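Local coordinates for extracellular solute-binding protein family 5 (Brucella melitensis, PDB 4ONY) that probably binds peptides or similar solutes in the periplasm and delivers them to an ABC transporter for uptake, at residues E260-K268 with R282-P290. Residues are numbered along the deposited sequence; the frame is centred on the assembly and turned at random.
Sequences ETSLFESFK and RWEKLYDFP
Phe264 pushes its ring into a hollow formed by Arg282, Leu286 and Tyr287. Its CG stands anti to the backbone N (chi1 -174°), which puts the ring between Arg282 and Tyr287. Arg282 CD lies over one face, 3.9 Å from the centre of the Phe264 ring. Lys268 CG, on the same helix, flanks the opposite face. The far edge of Phe264 meets a face of Tyr287 in an edge-to-face pair, with CE1 3.6 Å from Tyr287 CZ and the planes at 67°. Leu286 O also meets that edge. One helical turn on, Lys268 CG packs over a face of the Phe289 ring, 3.7 Å from CE1. Phe267 CE2 sits at the edge of Phe289.

Beyond Phe264, Arg282 bends at chi3 and forms an end-on salt bridge with Glu260. NH1 meets the anti lone pair of Glu260 OE1 at 3.1 Å; NH2 reaches OE1 from above the carboxylate plane at 2.9 Å. Glu277 OE2 forms a second salt bridge with Arg282 NH2, and its OE1 is hydrogen-bonded to Tyr287 OH. Water 2 links Lys268 NZ to Leu286 O.

The contact joins helix 260-268 to the end of helix 280-285 and the loop after it. Two carboxylates hold the guanidinium, probably fixing Arg282 CD over Phe264.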
ATOM      1  N   GLU A 260       3.164  17.129  12.711  1.00 19.75           N
ATOM      2  CA  GLU A 260       1.725  16.999  12.625  1.00 20.71           C
ATOM      3  C   GLU A 260       0.934  18.007  13.456  1.00 19.55           C
ATOM      4  O   GLU A 260      -0.183  18.347  13.075  1.00 18.32           O
ATOM      5  CB  GLU A 260       1.326  15.594  13.064  1.00 23.49           C
ATOM      6  CG  GLU A 260       1.666  14.557  12.020  1.00 27.14           C
ATOM      7  CD  GLU A 260       1.095  13.188  12.407  1.00 31.32           C
ATOM      8  OE1 GLU A 260       0.248  13.143  13.346  1.00 31.34           O
ATOM      9  OE2 GLU A 260       1.553  12.167  11.821  1.00 34.98           O
ATOM     10  N   THR A 261       1.491  18.441  14.592  1.00 18.27           N
ATOM     11  CA  THR A 261       0.805  19.374  15.456  1.00 18.89           C
ATOM     12  C   THR A 261       0.651  20.739  14.760  1.00 18.89           C
ATOM     13  O   THR A 261      -0.423  21.340  14.796  1.00 18.21           O
ATOM     14  CB  THR A 261       1.565  19.540  16.795  1.00 19.41           C
ATOM     15  OG1 THR A 261       1.416  18.349  17.538  1.00 19.27           O
ATOM     16  CG2 THR A 261       0.991  20.637  17.622  1.00 20.52           C
ATOM     17  N   SER A 262       1.744  21.197  14.137  1.00 18.72           N
ATOM     18  CA  SER A 262       1.765  22.428  13.354  1.00 19.09           C
ATOM     19  C   SER A 262       0.732  22.356  12.217  1.00 17.89           C
ATOM     20  O   SER A 262      -0.002  23.295  11.967  1.00 17.25           O
ATOM     21  CB  SER A 262       3.187  22.614  12.767  1.00 19.88           C
ATOM     22  OG  SER A 262       3.251  23.817  12.012  1.00 20.97           O
ATOM     23  N   LEU A 263       0.692  21.204  11.561  1.00 17.45           N
ATOM     24  CA  LEU A 263      -0.217  20.952  10.464  1.00 16.99           C
ATOM     25  C   LEU A 263      -1.681  21.011  10.978  1.00 17.08           C
ATOM     26  O   LEU A 263      -2.511  21.753  10.433  1.00 15.79           O
ATOM     27  CB  LEU A 263       0.112  19.601   9.840  1.00 16.64           C
ATOM     28  CG  LEU A 263      -0.363  19.355   8.397  1.00 16.45           C
ATOM     29  CD1 LEU A 263       0.460  18.239   7.779  1.00 16.50           C
ATOM     30  CD2 LEU A 263      -1.840  18.989   8.346  1.00 16.10           C
ATOM     31  N   PHE A 264      -1.950  20.284  12.064  1.00 16.68           N
ATOM     32  CA  PHE A 264      -3.271  20.239  12.685  1.00 16.96           C
ATOM     33  C   PHE A 264      -3.749  21.633  13.102  1.00 17.66           C
ATOM     34  O   PHE A 264      -4.872  22.012  12.811  1.00 17.80           O
ATOM     35  CB  PHE A 264      -3.251  19.263  13.868  1.00 16.56           C
ATOM     36  CG  PHE A 264      -4.592  19.004  14.512  1.00 17.16           C
ATOM     37  CD1 PHE A 264      -5.614  18.393  13.807  1.00 17.00           C
ATOM     38  CD2 PHE A 264      -4.806  19.326  15.861  1.00 17.83           C
ATOM     39  CE1 PHE A 264      -6.835  18.141  14.409  1.00 17.38           C
ATOM     40  CE2 PHE A 264      -6.045  19.073  16.459  1.00 18.85           C
ATOM     41  CZ  PHE A 264      -7.051  18.455  15.732  1.00 17.59           C
ATOM     42  N   GLU A 265      -2.885  22.423  13.720  1.00 18.59           N
ATOM     43  CA  GLU A 265      -3.246  23.789  14.102  1.00 19.82           C
ATOM     44  C   GLU A 265      -3.633  24.637  12.880  1.00 18.13           C
ATOM     45  O   GLU A 265      -4.552  25.457  12.929  1.00 16.94           O
ATOM     46  CB  GLU A 265      -2.120  24.469  14.882  1.00 22.15           C
ATOM     47  CG  GLU A 265      -1.938  23.953  16.295  1.00 24.86           C
ATOM     48  CD  GLU A 265      -3.175  24.138  17.159  1.00 27.44           C
ATOM     49  OE1 GLU A 265      -3.777  25.238  17.089  1.00 32.21           O
ATOM     50  OE2 GLU A 265      -3.556  23.179  17.871  1.00 29.57           O
ATOM     51  N   SER A 266      -2.919  24.445  11.780  1.00 17.20           N
ATOM     52  CA  SER A 266      -3.206  25.219  10.572  1.00 17.05           C
ATOM     53  C   SER A 266      -4.573  24.770   9.967  1.00 17.16           C
ATOM     54  O   SER A 266      -5.323  25.601   9.430  1.00 17.41           O
ATOM     55  CB  SER A 266      -2.072  25.020   9.584  1.00 17.07           C
ATOM     56  OG  SER A 266      -2.216  25.833   8.440  1.00 17.71           O
ATOM     57  N   PHE A 267      -4.902  23.467  10.071  1.00 16.31           N
ATOM     58  CA  PHE A 267      -6.240  22.972   9.743  1.00 16.01           C
ATOM     59  C   PHE A 267      -7.311  23.647  10.623  1.00 16.34           C
ATOM     60  O   PHE A 267      -8.344  24.096  10.108  1.00 15.97           O
ATOM     61  CB  PHE A 267      -6.338  21.454   9.889  1.00 15.52           C
ATOM     62  CG  PHE A 267      -7.745  20.917   9.721  1.00 15.26           C
ATOM     63  CD1 PHE A 267      -8.384  20.988   8.498  1.00 15.45           C
ATOM     64  CD2 PHE A 267      -8.413  20.363  10.778  1.00 15.12           C
ATOM     65  CE1 PHE A 267      -9.680  20.529   8.337  1.00 15.34           C
ATOM     66  CE2 PHE A 267      -9.700  19.870  10.628  1.00 15.51           C
ATOM     67  CZ  PHE A 267     -10.342  19.961   9.411  1.00 15.21           C
ATOM     68  N   LYS A 268      -7.068  23.705  11.932  1.00 17.15           N
ATOM     69  CA  LYS A 268      -8.035  24.305  12.857  1.00 18.36           C
ATOM     70  C   LYS A 268      -8.276  25.785  12.562  1.00 19.25           C
ATOM     71  O   LYS A 268      -9.383  26.252  12.741  1.00 19.01           O
ATOM     72  CB  LYS A 268      -7.647  24.117  14.317  1.00 20.10           C
ATOM     73  CG  LYS A 268      -7.794  22.677  14.840  1.00 20.29           C
ATOM     74  CD  LYS A 268      -7.040  22.433  16.121  1.00 21.13           C
ATOM     75  CE  LYS A 268      -7.427  23.398  17.209  1.00 23.57           C
ATOM     76  NZ  LYS A 268      -6.856  23.000  18.511  1.00 24.01           N
ATOM     77  N   ARG A 282      -5.996  11.432  18.929  1.00 14.66           N
ATOM     78  CA  ARG A 282      -6.342  12.769  18.410  1.00 14.99           C
ATOM     79  C   ARG A 282      -7.774  12.800  17.878  1.00 14.53           C
ATOM     80  O   ARG A 282      -8.544  13.695  18.189  1.00 13.96           O
ATOM     81  CB  ARG A 282      -5.357  13.229  17.315  1.00 15.13           C
ATOM     82  CG  ARG A 282      -5.569  14.666  16.834  1.00 15.81           C
ATOM     83  CD  ARG A 282      -4.309  15.269  16.177  1.00 15.93           C
ATOM     84  NE  ARG A 282      -3.965  14.430  15.052  1.00 16.06           N
ATOM     85  CZ  ARG A 282      -2.739  14.176  14.628  1.00 15.85           C
ATOM     86  NH1 ARG A 282      -1.692  14.758  15.175  1.00 16.66           N
ATOM     87  NH2 ARG A 282      -2.587  13.353  13.631  1.00 14.95           N
ATOM     88  N   TRP A 283      -8.139  11.805  17.079  1.00 14.11           N
ATOM     89  CA  TRP A 283      -9.497  11.737  16.534  1.00 14.29           C
ATOM     90  C   TRP A 283     -10.549  11.733  17.661  1.00 15.77           C
ATOM     91  O   TRP A 283     -11.540  12.403  17.585  1.00 15.59           O
ATOM     92  CB  TRP A 283      -9.637  10.475  15.713  1.00 13.95           C
ATOM     93  CG  TRP A 283     -10.938  10.350  14.866  1.00 13.83           C
ATOM     94  CD1 TRP A 283     -11.951   9.452  15.076  1.00 13.91           C
ATOM     95  CD2 TRP A 283     -11.305  11.095  13.703  1.00 13.25           C
ATOM     96  NE1 TRP A 283     -12.904   9.581  14.116  1.00 13.64           N
ATOM     97  CE2 TRP A 283     -12.544  10.581  13.253  1.00 13.49           C
ATOM     98  CE3 TRP A 283     -10.715  12.119  12.987  1.00 13.25           C
ATOM     99  CZ2 TRP A 283     -13.191  11.063  12.100  1.00 13.26           C
ATOM    100  CZ3 TRP A 283     -11.364  12.602  11.831  1.00 12.96           C
ATOM    101  CH2 TRP A 283     -12.582  12.061  11.401  1.00 12.86           C
ATOM    102  N   GLU A 284     -10.283  10.981  18.718  1.00 17.90           N
ATOM    103  CA  GLU A 284     -11.220  10.802  19.808  1.00 21.04           C
ATOM    104  C   GLU A 284     -11.299  12.032  20.694  1.00 21.10           C
ATOM    105  O   GLU A 284     -12.361  12.373  21.115  1.00 21.43           O
ATOM    106  CB  GLU A 284     -10.787   9.606  20.648  1.00 24.36           C
ATOM    107  CG  GLU A 284     -11.451   9.458  21.999  1.00 29.09           C
ATOM    108  CD  GLU A 284     -12.865   8.931  21.854  1.00 33.92           C
ATOM    109  OE1 GLU A 284     -13.129   8.335  20.779  1.00 36.49           O
ATOM    110  OE2 GLU A 284     -13.675   9.107  22.809  1.00 39.55           O
ATOM    111  N   LYS A 285     -10.175  12.694  20.935  1.00 19.98           N
ATOM    112  CA  LYS A 285     -10.066  13.735  21.963  1.00 20.81           C
ATOM    113  C   LYS A 285     -10.039  15.173  21.453  1.00 19.51           C
ATOM    114  O   LYS A 285     -10.514  16.072  22.144  1.00 18.73           O
ATOM    115  CB  LYS A 285      -8.739  13.550  22.719  1.00 21.51           C
ATOM    116  CG  LYS A 285      -8.671  12.268  23.506  1.00 22.74           C
ATOM    117  CD  LYS A 285      -9.678  12.267  24.631  1.00 24.41           C
ATOM    118  CE  LYS A 285      -9.358  11.190  25.655  1.00 25.78           C
ATOM    119  NZ  LYS A 285     -10.253  11.305  26.841  1.00 27.33           N
ATOM    120  N   LEU A 286      -9.375  15.409  20.314  1.00 17.91           N
ATOM    121  CA  LEU A 286      -8.962  16.768  19.972  1.00 18.13           C
ATOM    122  C   LEU A 286      -9.784  17.456  18.924  1.00 17.78           C
ATOM    123  O   LEU A 286      -9.410  18.544  18.470  1.00 17.75           O
ATOM    124  CB  LEU A 286      -7.455  16.823  19.623  1.00 18.61           C
ATOM    125  CG  LEU A 286      -6.503  16.356  20.742  1.00 19.57           C
ATOM    126  CD1 LEU A 286      -5.027  16.471  20.353  1.00 20.04           C
ATOM    127  CD2 LEU A 286      -6.753  17.108  22.031  1.00 20.73           C
ATOM    128  N   TYR A 287     -10.931  16.884  18.556  1.00 17.10           N
ATOM    129  CA  TYR A 287     -11.818  17.540  17.618  1.00 17.06           C
ATOM    130  C   TYR A 287     -13.008  18.142  18.365  1.00 17.89           C
ATOM    131  O   TYR A 287     -14.124  18.167  17.868  1.00 17.98           O
ATOM    132  CB  TYR A 287     -12.266  16.566  16.512  1.00 16.29           C
ATOM    133  CG  TYR A 287     -11.179  16.213  15.513  1.00 15.13           C
ATOM    134  CD1 TYR A 287     -10.181  15.325  15.834  1.00 15.08           C
ATOM    135  CD2 TYR A 287     -11.147  16.780  14.236  1.00 15.12           C
ATOM    136  CE1 TYR A 287      -9.182  15.018  14.919  1.00 14.68           C
ATOM    137  CE2 TYR A 287     -10.151  16.466  13.325  1.00 14.40           C
ATOM    138  CZ  TYR A 287      -9.186  15.564  13.667  1.00 14.22           C
ATOM    139  OH  TYR A 287      -8.174  15.225  12.783  1.00 14.17           O
ATOM    140  N   ASP A 288     -12.737  18.609  19.573  1.00 18.67           N
ATOM    141  CA  ASP A 288     -13.705  19.302  20.418  1.00 19.73           C
ATOM    142  C   ASP A 288     -13.624  20.833  20.246  1.00 20.13           C
ATOM    143  O   ASP A 288     -13.897  21.546  21.152  1.00 23.62           O
ATOM    144  CB  ASP A 288     -13.472  18.932  21.914  1.00 19.88           C
ATOM    145  CG  ASP A 288     -12.005  19.152  22.394  1.00 20.37           C
ATOM    146  OD1 ASP A 288     -11.087  19.376  21.571  1.00 20.45           O
ATOM    147  OD2 ASP A 288     -11.741  19.028  23.599  1.00 19.96           O
ATOM    148  N   PHE A 289     -13.224  21.338  19.108  1.00 20.03           N
ATOM    149  CA  PHE A 289     -13.117  22.782  18.892  1.00 19.83           C
ATOM    150  C   PHE A 289     -14.381  23.291  18.187  1.00 20.03           C
ATOM    151  O   PHE A 289     -15.145  22.489  17.649  1.00 20.11           O
ATOM    152  CB  PHE A 289     -11.830  23.141  18.134  1.00 19.47           C
ATOM    153  CG  PHE A 289     -11.663  22.454  16.807  1.00 18.84           C
ATOM    154  CD1 PHE A 289     -11.062  21.222  16.723  1.00 18.56           C
ATOM    155  CD2 PHE A 289     -12.045  23.082  15.636  1.00 18.89           C
ATOM    156  CE1 PHE A 289     -10.852  20.617  15.477  1.00 18.23           C
ATOM    157  CE2 PHE A 289     -11.854  22.475  14.396  1.00 18.63           C
ATOM    158  CZ  PHE A 289     -11.244  21.250  14.318  1.00 17.83           C
ATOM    159  N   PRO A 290     -14.669  24.598  18.294  1.00 21.16           N
ATOM    160  CA  PRO A 290     -16.007  25.115  17.977  1.00 21.24           C
ATOM    161  C   PRO A 290     -16.497  24.811  16.587  1.00 20.65           C
ATOM    162  O   PRO A 290     -17.670  24.468  16.431  1.00 20.87           O
ATOM    163  CB  PRO A 290     -15.848  26.627  18.153  1.00 21.99           C
ATOM    164  CG  PRO A 290     -14.829  26.761  19.236  1.00 22.38           C
ATOM    165  CD  PRO A 290     -13.847  25.619  18.985  1.00 21.69           C
TER
HETATM  166  O   HOH W   1      -1.395  17.032  17.147  1.00 36.22           O
HETATM  167  O   HOH W   2      -7.991  20.489  19.473  1.00 18.31           O